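Local coordinates for Glyco_hydro_cc domain-containing protein (Cryptococcus neoformans, PDB 6UBC) that binds oligosaccharides, probably fragments of beta-1,3-glucan, with a fold of glycoside hydrolase family 128 (subgroup VII), at residues G205-D210 / Y411-G416; D209-F214 / W421-N426; A288-L293 / S326-Q331. One frame throughout, in Å; residues are numbered along the deposited sequence.

From the N terminus, strand 204-207 runs into the turn and short helix 212-215, and this opening part of the catalytic-core fold supplies the first segments of interactions 1 and 2. Helices 287-298 and 324-331 follow and meet in interaction 3, closing a short loop through strand 307-309. The chain then returns: interaction 1 joins 205-210 to 411-416, just past strand 406-411, and interaction 2 joins 209-214 to 421-426. Both loops start from one stretch, sharing D209 and D210, and close one after the other; interaction 3 nests within both. The first two contacts adjoin where the first and last parallel strands meet; the third lies about 27 Å from interaction 1, centre to centre.

Interaction 1: G205-D210 / Y411-G416; sequences GVSGDD and YSTGEG
The hydroxyl of S207 reaches across to the chain leaving strand 406-411 and is used twice. As donor, S207 OG gives its proton to Y411 O at 2.7 Å, in the carbonyl plane and on a lone pair; as acceptor, S207 OG takes T413 N-H at 2.9 Å, with a moderately bent N-H...O angle of 143°. A chi1 of 65° sets OG between its own N and carbonyl carbon, facing 411-413. Serine suits the site because a short hydroxyl can give and receive at once in a buried place.

T413 bonds back: T413 OG1 donates to S207 O over 2.8 Å. Here the donor stands well above the carbonyl plane, 61° out of it, while the methyl T413 CG2 lies 3.4 Å from S207 O. Next along the chain, G208 has a positive phi and passes close to T413 OG1, where the lack of a side chain leaves room for the hydroxyl. S412 turns its own OG the other way, accepting G414 N-H at 3.3 Å in an ST turn that bends the loop.

Other polar groups are met from outside: G205 O by the hydroxyl of Y436, Y411 OH by W421 O, and S412 O by W421 NE1, with the Y411 and W421 rings stacked. Strands 204-207 and 406-411 are the first and last parallel strands that close a TIM barrel, and beyond the end of the paired strands the joint passes to side-chain hydroxyls, which satisfy Y411 O, T413 N and S207 O as the chains diverge.

Interaction 2: D209-F214 / W421-N426; sequences DDPLSF and WDMISN
I424 pushes the end of its side chain against the ring of F214, and beside them P211 rests on the sulfur of M423. The closest approaches are equal: I424 CD1 lies 3.5 Å from F214 CE2, and P211 CB lies 3.5 Å from M423 SD. P211 and M423 are buried, whereas F214 and I424 are partly exposed. The isoleucine methyl and the phenylalanine ring approach head-on from the two segments, the methyl meeting the ring obliquely. M423 gets there with CG anti to its backbone N (chi1 174°) and the chain extended as far as SD, where a bend at chi3 (-87°) turns the terminal methyl aside. A flexible thioether suits a place against a rigid proline ring, since it can adapt its shape to the neighbour. P211 itself sits in a type I turn from D209 to L212, closed by L212 N to D209 O at 3.0 Å; with phi already fixed near helical values and no N-H to leave unpaired, proline fits the approach to helix 212-215.

In the (beta/alpha)8 barrel fold of this family, these segments follow the first and last strands, 204-207 and 406-411, and so belong to the loops at the C-terminal ends of the strands, the end that holds the active site in TIM-barrel glycosidases. The second segment enters a small hairpin, 424-425 with 428-429, whose L429 also touches F214, M423 and I424, while V206 on the barrel strand touches both P211 and M423.

P211 CG and I424 CG1 meet more loosely, 4.2 Å apart. On the solvent side, exposed D210 offers just its methylene, with D210 CB 4.1 Å from I424 CG1. Beyond CB, the D210 carboxylate turns away from I424, and D210 O lies in the plane of the F214 ring at its edge.

Interaction 3: A288-L293 / S326-Q331; sequences ADAASL and SAFSSQ
Q331 N is held twice within its own helix, by a 3.1 Å bond to A327 O and a weak one to F328 O, and from this base Q331 sends its side chain over to A288 and A291. The chain starts with CG anti to the carbonyl carbon (chi1 -64°) and runs extended, which brings Q331 OE1 alongside the backbone of A288, 3.5 Å from A288 CA. Nearer its base, Q331 CB meets A291 CB at 3.8 Å. A long amide suits this outer rim: its CB packs on A291 while OE1 reaches A288 at the exposed margin.

Deeper in, F328 fills the gap between the helices. With CG anti to its N (chi1 172°), the ring swings toward helix 287-298, and F328 CE1 comes within 3.7 Å of A291 CA. The carbonyl A290 O lies near the ring plane at its edge, 3.6 Å from F328 CE1, and A290 CB lies 4.0 Å from the same carbon. Small alanines let the aromatic ring press close to the backbone, and the short segments approach to 9.0 Å between axes, crossing at -44°.

F328 also meets W294 edge-to-face and touches P311 and the ring of W324. The two helices are neighbours on the outside of the barrel, one before and one after strand 307-309, and on another flank S326 and S329 touch Y362 of the following helix 348-362.

Interaction 1: G205-D210 / Y411-G416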
ATOM      1  N   GLY A 205      -8.245  -3.299  -3.482  1.00 23.06           N
ATOM      2  CA  GLY A 205      -7.289  -4.385  -3.543  1.00 22.90           C
ATOM      3  C   GLY A 205      -7.114  -5.039  -2.174  1.00 22.54           C
ATOM      4  O   GLY A 205      -7.846  -4.709  -1.227  1.00 23.01           O
ATOM      5  N   VAL A 206      -6.059  -5.831  -2.059  1.00 23.87           N
ATOM      6  CA  VAL A 206      -5.766  -6.413  -0.729  1.00 24.95           C
ATOM      7  C   VAL A 206      -4.271  -6.633  -0.606  1.00 25.48           C
ATOM      8  O   VAL A 206      -3.620  -6.841  -1.635  1.00 24.59           O
ATOM      9  CB  VAL A 206      -6.608  -7.665  -0.480  1.00 27.88           C
ATOM     10  CG1 VAL A 206      -6.024  -8.869  -1.221  1.00 29.71           C
ATOM     11  CG2 VAL A 206      -6.717  -7.936   1.052  1.00 28.40           C
ATOM     12  N   SER A 207      -3.796  -6.635   0.632  1.00 24.78           N
ATOM     13  CA  SER A 207      -2.425  -6.988   1.022  1.00 23.69           C
ATOM     14  C   SER A 207      -2.456  -8.404   1.593  1.00 24.23           C
ATOM     15  O   SER A 207      -3.384  -8.686   2.360  1.00 23.77           O
ATOM     16  CB  SER A 207      -1.895  -5.971   2.018  1.00 24.49           C
ATOM     17  OG  SER A 207      -2.625  -5.998   3.246  1.00 22.33           O
ATOM     18  N   GLY A 208      -1.542  -9.267   1.139  1.00 23.73           N
ATOM     19  CA  GLY A 208      -1.427 -10.648   1.619  1.00 26.27           C
ATOM     20  C   GLY A 208      -2.048 -11.604   0.610  1.00 26.87           C
ATOM     21  O   GLY A 208      -2.834 -11.149  -0.293  1.00 28.54           O
ATOM     22  N   ASP A 209      -1.718 -12.877   0.731  1.00 25.67           N
ATOM     23  CA  ASP A 209      -2.213 -13.922  -0.211  1.00 25.60           C
ATOM     24  C   ASP A 209      -3.427 -14.670   0.314  1.00 26.44           C
ATOM     25  O   ASP A 209      -4.308 -14.983  -0.492  1.00 27.47           O
ATOM     26  CB  ASP A 209      -1.073 -14.913  -0.457  1.00 26.27           C
ATOM     27  CG  ASP A 209       0.097 -14.246  -1.175  1.00 27.46           C
ATOM     28  OD1 ASP A 209      -0.079 -13.701  -2.315  1.00 25.53           O
ATOM     29  OD2 ASP A 209       1.220 -14.302  -0.622  1.00 26.81           O
ATOM     30  N   ASP A 210      -3.532 -14.858   1.613  1.00 25.03           N
ATOM     31  CA  ASP A 210      -4.647 -15.650   2.183  1.00 29.97           C
ATOM     32  C   ASP A 210      -5.983 -15.047   1.785  1.00 28.70           C
ATOM     33  O   ASP A 210      -6.929 -15.791   1.547  1.00 26.99           O
ATOM     34  CB  ASP A 210      -4.507 -15.761   3.691  1.00 32.06           C
ATOM     35  CG  ASP A 210      -3.403 -16.714   4.107  1.00 39.92           C
ATOM     36  OD1 ASP A 210      -2.825 -17.380   3.230  1.00 36.10           O
ATOM     37  OD2 ASP A 210      -3.165 -16.802   5.320  1.00 39.36           O
ATOM     38  N   TYR A 411      -6.948  -3.023   2.139  1.00 21.57           N
ATOM     39  CA  TYR A 411      -7.049  -3.452   3.544  1.00 21.88           C
ATOM     40  C   TYR A 411      -5.713  -3.997   4.045  1.00 21.57           C
ATOM     41  O   TYR A 411      -5.111  -4.906   3.417  1.00 22.70           O
ATOM     42  CB  TYR A 411      -8.168  -4.455   3.618  1.00 21.95           C
ATOM     43  CG  TYR A 411      -8.663  -4.814   4.990  1.00 23.27           C
ATOM     44  CD1 TYR A 411      -7.923  -5.656   5.824  1.00 22.69           C
ATOM     45  CD2 TYR A 411      -9.850  -4.324   5.460  1.00 23.22           C
ATOM     46  CE1 TYR A 411      -8.417  -6.036   7.055  1.00 22.72           C
ATOM     47  CE2 TYR A 411     -10.367  -4.708   6.681  1.00 24.41           C
ATOM     48  CZ  TYR A 411      -9.633  -5.534   7.502  1.00 23.55           C
ATOM     49  OH  TYR A 411     -10.149  -5.915   8.700  1.00 22.86           O
ATOM     50  N   SER A 412      -5.233  -3.497   5.194  1.00 20.93           N
ATOM     51  CA  SER A 412      -3.945  -3.954   5.743  1.00 22.11           C
ATOM     52  C   SER A 412      -4.139  -5.310   6.393  1.00 22.13           C
ATOM     53  O   SER A 412      -5.017  -5.402   7.272  1.00 22.43           O
ATOM     54  CB  SER A 412      -3.407  -2.973   6.726  1.00 23.05           C
ATOM     55  OG  SER A 412      -2.182  -3.459   7.220  1.00 25.42           O
ATOM     56  N   THR A 413      -3.286  -6.321   6.090  1.00 23.50           N
ATOM     57  CA  THR A 413      -3.245  -7.577   6.890  1.00 24.35           C
ATOM     58  C   THR A 413      -1.869  -7.670   7.574  1.00 25.10           C
ATOM     59  O   THR A 413      -1.381  -8.743   7.824  1.00 27.22           O
ATOM     60  CB  THR A 413      -3.592  -8.788   6.001  1.00 23.92           C
ATOM     61  OG1 THR A 413      -2.569  -8.943   5.013  1.00 22.28           O
ATOM     62  CG2 THR A 413      -4.983  -8.690   5.403  1.00 24.61           C
ATOM     63  N   GLY A 414      -1.259  -6.552   7.801  1.00 24.81           N
ATOM     64  CA  GLY A 414       0.080  -6.439   8.390  1.00 27.85           C
ATOM     65  C   GLY A 414       0.076  -6.806   9.869  1.00 29.57           C
ATOM     66  O   GLY A 414      -0.986  -7.018  10.496  1.00 27.50           O
ATOM     67  N   GLU A 415       1.251  -6.679  10.454  1.00 31.89           N
ATOM     68  CA  GLU A 415       1.499  -7.027  11.876  1.00 36.16           C
ATOM     69  C   GLU A 415       1.133  -5.837  12.728  1.00 32.62           C
ATOM     70  O   GLU A 415       1.071  -4.731  12.213  1.00 32.19           O
ATOM     71  CB  GLU A 415       2.982  -7.367  12.113  1.00 44.24           C
ATOM     72  CG  GLU A 415       3.308  -8.824  11.779  1.00 53.54           C
ATOM     73  CD  GLU A 415       2.133  -9.762  12.015  1.00 60.60           C
ATOM     74  OE1 GLU A 415       1.471  -9.620  13.089  1.00 66.62           O
ATOM     75  OE2 GLU A 415       1.825 -10.574  11.111  1.00 66.52           O
ATOM     76  N   GLY A 416       0.930  -6.077  14.008  1.00 35.08           N
ATOM     77  CA  GLY A 416       0.756  -5.006  15.009  1.00 33.94           C
ATOM     78  C   GLY A 416      -0.654  -4.454  15.053  1.00 33.90           C
ATOM     79  O   GLY A 416      -0.808  -3.314  15.526  1.00 35.70           O
TER

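Interaction 2: D209-F214 / W421-N426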
ATOM      1  N   ASP A 209      -1.718 -12.877   0.731  1.00 25.67           N
ATOM      2  CA  ASP A 209      -2.213 -13.922  -0.211  1.00 25.60           C
ATOM      3  C   ASP A 209      -3.427 -14.670   0.314  1.00 26.44           C
ATOM      4  O   ASP A 209      -4.308 -14.983  -0.492  1.00 27.47           O
ATOM      5  CB  ASP A 209      -1.073 -14.913  -0.457  1.00 26.27           C
ATOM      6  CG  ASP A 209       0.097 -14.246  -1.175  1.00 27.46           C
ATOM      7  OD1 ASP A 209      -0.079 -13.701  -2.315  1.00 25.53           O
ATOM      8  OD2 ASP A 209       1.220 -14.302  -0.622  1.00 26.81           O
ATOM      9  N   ASP A 210      -3.532 -14.858   1.613  1.00 25.03           N
ATOM     10  CA  ASP A 210      -4.647 -15.650   2.183  1.00 29.97           C
ATOM     11  C   ASP A 210      -5.983 -15.047   1.785  1.00 28.70           C
ATOM     12  O   ASP A 210      -6.929 -15.791   1.547  1.00 26.99           O
ATOM     13  CB  ASP A 210      -4.507 -15.761   3.691  1.00 32.06           C
ATOM     14  CG  ASP A 210      -3.403 -16.714   4.107  1.00 39.92           C
ATOM     15  OD1 ASP A 210      -2.825 -17.380   3.230  1.00 36.10           O
ATOM     16  OD2 ASP A 210      -3.165 -16.802   5.320  1.00 39.36           O
ATOM     17  N   PRO A 211      -6.144 -13.705   1.724  1.00 27.86           N
ATOM     18  CA  PRO A 211      -7.449 -13.150   1.360  1.00 27.31           C
ATOM     19  C   PRO A 211      -7.902 -13.351  -0.090  1.00 26.54           C
ATOM     20  O   PRO A 211      -9.123 -13.238  -0.349  1.00 26.16           O
ATOM     21  CB  PRO A 211      -7.328 -11.642   1.665  1.00 26.36           C
ATOM     22  CG  PRO A 211      -6.202 -11.567   2.695  1.00 26.59           C
ATOM     23  CD  PRO A 211      -5.236 -12.671   2.260  1.00 26.17           C
ATOM     24  N   LEU A 212      -6.986 -13.683  -1.004  1.00 26.48           N
ATOM     25  CA  LEU A 212      -7.313 -13.570  -2.446  1.00 26.83           C
ATOM     26  C   LEU A 212      -8.476 -14.484  -2.818  1.00 27.64           C
ATOM     27  O   LEU A 212      -9.363 -14.053  -3.568  1.00 27.88           O
ATOM     28  CB  LEU A 212      -6.106 -13.912  -3.336  1.00 28.95           C
ATOM     29  CG  LEU A 212      -4.935 -12.939  -3.264  1.00 30.69           C
ATOM     30  CD1 LEU A 212      -3.819 -13.454  -4.141  1.00 30.81           C
ATOM     31  CD2 LEU A 212      -5.359 -11.536  -3.639  1.00 31.55           C
ATOM     32  N   SER A 213      -8.445 -15.740  -2.373  1.00 26.79           N
ATOM     33  CA  SER A 213      -9.458 -16.741  -2.764  1.00 27.48           C
ATOM     34  C   SER A 213     -10.828 -16.185  -2.349  1.00 27.56           C
ATOM     35  O   SER A 213     -11.830 -16.524  -3.004  1.00 28.18           O
ATOM     36  CB  SER A 213      -9.187 -18.097  -2.250  1.00 30.03           C
ATOM     37  OG  SER A 213      -9.133 -18.086  -0.848  1.00 33.03           O
ATOM     38  N   PHE A 214     -10.890 -15.392  -1.283  1.00 25.55           N
ATOM     39  CA  PHE A 214     -12.164 -14.859  -0.729  1.00 24.81           C
ATOM     40  C   PHE A 214     -12.627 -13.624  -1.481  1.00 26.14           C
ATOM     41  O   PHE A 214     -13.869 -13.462  -1.641  1.00 25.59           O
ATOM     42  CB  PHE A 214     -12.099 -14.527   0.754  1.00 24.50           C
ATOM     43  CG  PHE A 214     -11.913 -15.716   1.649  1.00 24.88           C
ATOM     44  CD1 PHE A 214     -12.985 -16.486   2.073  1.00 25.55           C
ATOM     45  CD2 PHE A 214     -10.635 -16.067   2.072  1.00 26.10           C
ATOM     46  CE1 PHE A 214     -12.777 -17.581   2.918  1.00 26.43           C
ATOM     47  CE2 PHE A 214     -10.434 -17.165   2.921  1.00 26.73           C
ATOM     48  CZ  PHE A 214     -11.501 -17.926   3.337  1.00 25.96           C
ATOM     49  N   TRP A 421      -9.222  -6.862  13.847  1.00 23.57           N
ATOM     50  CA  TRP A 421      -8.875  -6.364  12.500  1.00 25.04           C
ATOM     51  C   TRP A 421      -8.490  -7.536  11.566  1.00 27.03           C
ATOM     52  O   TRP A 421      -8.661  -7.413  10.317  1.00 26.66           O
ATOM     53  CB  TRP A 421      -7.761  -5.305  12.631  1.00 23.76           C
ATOM     54  CG  TRP A 421      -7.507  -4.626  11.306  1.00 22.53           C
ATOM     55  CD1 TRP A 421      -6.630  -5.000  10.355  1.00 21.88           C
ATOM     56  CD2 TRP A 421      -8.379  -3.677  10.676  1.00 21.84           C
ATOM     57  NE1 TRP A 421      -6.762  -4.223   9.236  1.00 23.27           N
ATOM     58  CE2 TRP A 421      -7.849  -3.408   9.403  1.00 21.38           C
ATOM     59  CE3 TRP A 421      -9.501  -2.947  11.099  1.00 22.55           C
ATOM     60  CZ2 TRP A 421      -8.450  -2.539   8.491  1.00 23.13           C
ATOM     61  CZ3 TRP A 421     -10.086  -2.052  10.213  1.00 22.98           C
ATOM     62  CH2 TRP A 421      -9.561  -1.835   8.922  1.00 22.07           C
ATOM     63  N   ASP A 422      -8.040  -8.686  12.085  1.00 24.22           N
ATOM     64  CA  ASP A 422      -7.632  -9.806  11.199  1.00 23.62           C
ATOM     65  C   ASP A 422      -8.736 -10.061  10.154  1.00 24.57           C
ATOM     66  O   ASP A 422      -9.918 -10.136  10.542  1.00 23.53           O
ATOM     67  CB  ASP A 422      -7.357 -11.102  11.975  1.00 26.96           C
ATOM     68  CG  ASP A 422      -6.080 -11.192  12.798  1.00 30.90           C
ATOM     69  OD1 ASP A 422      -5.203 -10.391  12.586  1.00 37.47           O
ATOM     70  OD2 ASP A 422      -6.048 -12.059  13.694  1.00 35.40           O
ATOM     71  N   MET A 423      -8.357 -10.134   8.875  1.00 24.21           N
ATOM     72  CA  MET A 423      -9.308 -10.467   7.789  1.00 24.68           C
ATOM     73  C   MET A 423      -9.542 -11.981   7.762  1.00 26.41           C
ATOM     74  O   MET A 423     -10.643 -12.380   7.379  1.00 23.16           O
ATOM     75  CB  MET A 423      -8.741  -9.980   6.452  1.00 24.90           C
ATOM     76  CG  MET A 423      -9.576 -10.400   5.218  1.00 27.25           C
ATOM     77  SD  MET A 423      -8.950  -9.362   3.827  1.00 29.42           S
ATOM     78  CE  MET A 423      -9.987  -7.923   4.041  1.00 27.07           C
ATOM     79  N   ILE A 424      -8.495 -12.767   8.042  1.00 25.87           N
ATOM     80  CA  ILE A 424      -8.499 -14.259   7.994  1.00 29.25           C
ATOM     81  C   ILE A 424      -8.131 -14.796   9.375  1.00 28.45           C
ATOM     82  O   ILE A 424      -7.187 -14.268  10.026  1.00 28.26           O
ATOM     83  CB  ILE A 424      -7.570 -14.803   6.889  1.00 30.27           C
ATOM     84  CG1 ILE A 424      -7.806 -14.187   5.501  1.00 33.68           C
ATOM     85  CG2 ILE A 424      -7.666 -16.329   6.858  1.00 32.79           C
ATOM     86  CD1 ILE A 424      -9.150 -14.536   4.869  1.00 34.26           C
ATOM     87  N   SER A 425      -8.842 -15.813   9.840  1.00 28.26           N
ATOM     88  CA  SER A 425      -8.567 -16.454  11.136  1.00 30.26           C
ATOM     89  C   SER A 425      -8.880 -17.954  11.015  1.00 31.67           C
ATOM     90  O   SER A 425      -9.989 -18.318  10.563  1.00 28.40           O
ATOM     91  CB  SER A 425      -9.341 -15.785  12.183  1.00 33.09           C
ATOM     92  OG  SER A 425      -9.043 -16.401  13.424  1.00 38.82           O
ATOM     93  N   ASN A 426      -7.869 -18.792  11.219  1.00 33.96           N
ATOM     94  CA  ASN A 426      -7.991 -20.266  11.030  1.00 38.08           C
ATOM     95  C   ASN A 426      -8.640 -20.569   9.659  1.00 35.32           C
ATOM     96  O   ASN A 426      -9.551 -21.382   9.629  1.00 34.56           O
ATOM     97  CB  ASN A 426      -8.740 -20.910  12.200  1.00 42.89           C
ATOM     98  CG  ASN A 426      -8.023 -20.699  13.520  1.00 51.57           C
ATOM     99  OD1 ASN A 426      -8.648 -20.314  14.500  1.00 62.40           O
ATOM    100  ND2 ASN A 426      -6.711 -20.891  13.552  1.00 46.59           N
TER

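Interaction 3: A288-L293 / S326-Q331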
ATOM      1  N   ALA A 288      19.281   8.746   2.141  1.00 28.03           N
ATOM      2  CA  ALA A 288      20.261   8.739   1.047  1.00 29.99           C
ATOM      3  C   ALA A 288      20.404   7.323   0.498  1.00 27.47           C
ATOM      4  O   ALA A 288      20.554   7.201  -0.763  1.00 27.44           O
ATOM      5  CB  ALA A 288      21.604   9.303   1.498  1.00 31.13           C
ATOM      6  N   ASP A 289      20.444   6.307   1.365  1.00 27.03           N
ATOM      7  CA  ASP A 289      20.544   4.892   0.926  1.00 28.12           C
ATOM      8  C   ASP A 289      19.285   4.535   0.123  1.00 25.81           C
ATOM      9  O   ASP A 289      19.372   3.830  -0.923  1.00 28.12           O
ATOM     10  CB  ASP A 289      20.706   3.920   2.088  1.00 29.14           C
ATOM     11  CG  ASP A 289      22.015   4.218   2.816  1.00 33.47           C
ATOM     12  OD1 ASP A 289      22.930   4.616   2.142  1.00 34.79           O
ATOM     13  OD2 ASP A 289      22.063   4.154   4.031  1.00 35.41           O
ATOM     14  N   ALA A 290      18.124   5.032   0.569  1.00 25.38           N
ATOM     15  CA  ALA A 290      16.880   4.617  -0.119  1.00 24.01           C
ATOM     16  C   ALA A 290      16.822   5.240  -1.518  1.00 24.95           C
ATOM     17  O   ALA A 290      16.316   4.580  -2.498  1.00 25.61           O
ATOM     18  CB  ALA A 290      15.693   5.000   0.700  1.00 22.30           C
ATOM     19  N   ALA A 291      17.253   6.496  -1.605  1.00 24.45           N
ATOM     20  CA  ALA A 291      17.215   7.245  -2.879  1.00 24.60           C
ATOM     21  C   ALA A 291      18.060   6.493  -3.912  1.00 24.78           C
ATOM     22  O   ALA A 291      17.592   6.270  -5.023  1.00 25.70           O
ATOM     23  CB  ALA A 291      17.706   8.652  -2.662  1.00 25.17           C
ATOM     24  N   SER A 292      19.296   6.145  -3.540  1.00 26.05           N
ATOM     25  CA  SER A 292      20.237   5.424  -4.422  1.00 26.81           C
ATOM     26  C   SER A 292      19.621   4.078  -4.848  1.00 27.02           C
ATOM     27  O   SER A 292      19.691   3.769  -6.045  1.00 26.08           O
ATOM     28  CB  SER A 292      21.597   5.256  -3.797  1.00 29.79           C
ATOM     29  OG  SER A 292      22.397   4.574  -4.776  1.00 31.92           O
ATOM     30  N   LEU A 293      18.975   3.321  -3.945  1.00 24.58           N
ATOM     31  CA  LEU A 293      18.393   1.991  -4.279  1.00 24.84           C
ATOM     32  C   LEU A 293      17.203   2.168  -5.233  1.00 24.06           C
ATOM     33  O   LEU A 293      17.075   1.406  -6.179  1.00 25.46           O
ATOM     34  CB  LEU A 293      17.991   1.283  -2.989  1.00 26.72           C
ATOM     35  CG  LEU A 293      17.421  -0.116  -3.172  1.00 27.51           C
ATOM     36  CD1 LEU A 293      18.420  -0.989  -3.893  1.00 29.76           C
ATOM     37  CD2 LEU A 293      17.089  -0.724  -1.790  1.00 31.20           C
ATOM     38  N   SER A 326      10.082  13.856   1.818  1.00 24.36           N
ATOM     39  CA  SER A 326      10.409  15.147   1.155  1.00 25.46           C
ATOM     40  C   SER A 326      11.892  15.158   0.806  1.00 25.91           C
ATOM     41  O   SER A 326      12.244  15.627  -0.310  1.00 25.63           O
ATOM     42  CB  SER A 326      10.004  16.342   1.955  1.00 26.92           C
ATOM     43  OG  SER A 326      10.644  16.403   3.228  1.00 28.63           O
ATOM     44  N   ALA A 327      12.739  14.705   1.710  1.00 24.11           N
ATOM     45  CA  ALA A 327      14.187  14.638   1.384  1.00 25.93           C
ATOM     46  C   ALA A 327      14.434  13.588   0.307  1.00 24.35           C
ATOM     47  O   ALA A 327      15.255  13.826  -0.578  1.00 24.27           O
ATOM     48  CB  ALA A 327      15.035  14.372   2.592  1.00 27.20           C
ATOM     49  N   PHE A 328      13.790  12.440   0.382  1.00 23.16           N
ATOM     50  CA  PHE A 328      13.914  11.349  -0.614  1.00 23.95           C
ATOM     51  C   PHE A 328      13.548  11.904  -1.992  1.00 25.73           C
ATOM     52  O   PHE A 328      14.236  11.661  -2.982  1.00 25.02           O
ATOM     53  CB  PHE A 328      12.997  10.184  -0.200  1.00 24.69           C
ATOM     54  CG  PHE A 328      12.829   9.046  -1.173  1.00 22.50           C
ATOM     55  CD1 PHE A 328      13.762   8.001  -1.227  1.00 23.26           C
ATOM     56  CD2 PHE A 328      11.728   8.979  -2.036  1.00 22.28           C
ATOM     57  CE1 PHE A 328      13.620   6.977  -2.157  1.00 22.43           C
ATOM     58  CE2 PHE A 328      11.581   7.926  -2.916  1.00 21.16           C
ATOM     59  CZ  PHE A 328      12.522   6.928  -2.987  1.00 22.37           C
ATOM     60  N   SER A 329      12.472  12.669  -2.069  1.00 24.47           N
ATOM     61  CA  SER A 329      11.957  13.242  -3.334  1.00 25.85           C
ATOM     62  C   SER A 329      12.988  14.182  -3.945  1.00 26.27           C
ATOM     63  O   SER A 329      13.126  14.191  -5.205  1.00 27.32           O
ATOM     64  CB  SER A 329      10.630  13.967  -3.087  1.00 26.71           C
ATOM     65  OG  SER A 329      10.081  14.508  -4.311  1.00 28.88           O
ATOM     66  N   SER A 330      13.661  14.945  -3.098  1.00 27.83           N
ATOM     67  CA  SER A 330      14.745  15.871  -3.478  1.00 31.29           C
ATOM     68  C   SER A 330      15.925  15.115  -4.062  1.00 32.22           C
ATOM     69  O   SER A 330      16.485  15.609  -5.067  1.00 31.43           O
ATOM     70  CB  SER A 330      15.185  16.680  -2.321  1.00 32.48           C
ATOM     71  OG  SER A 330      14.138  17.558  -2.038  1.00 34.60           O
ATOM     72  N   GLN A 331      16.263  13.966  -3.501  1.00 27.62           N
ATOM     73  CA  GLN A 331      17.497  13.186  -3.836  1.00 27.85           C
ATOM     74  C   GLN A 331      17.332  12.212  -5.007  1.00 26.76           C
ATOM     75  O   GLN A 331      18.302  11.992  -5.681  1.00 30.27           O
ATOM     76  CB  GLN A 331      17.971  12.456  -2.597  1.00 30.37           C
ATOM     77  CG  GLN A 331      18.371  13.491  -1.529  1.00 34.31           C
ATOM     78  CD  GLN A 331      18.926  12.866  -0.263  1.00 37.63           C
ATOM     79  OE1 GLN A 331      19.622  11.850  -0.314  1.00 37.75           O
ATOM     80  NE2 GLN A 331      18.647  13.508   0.869  1.00 34.05           N
TER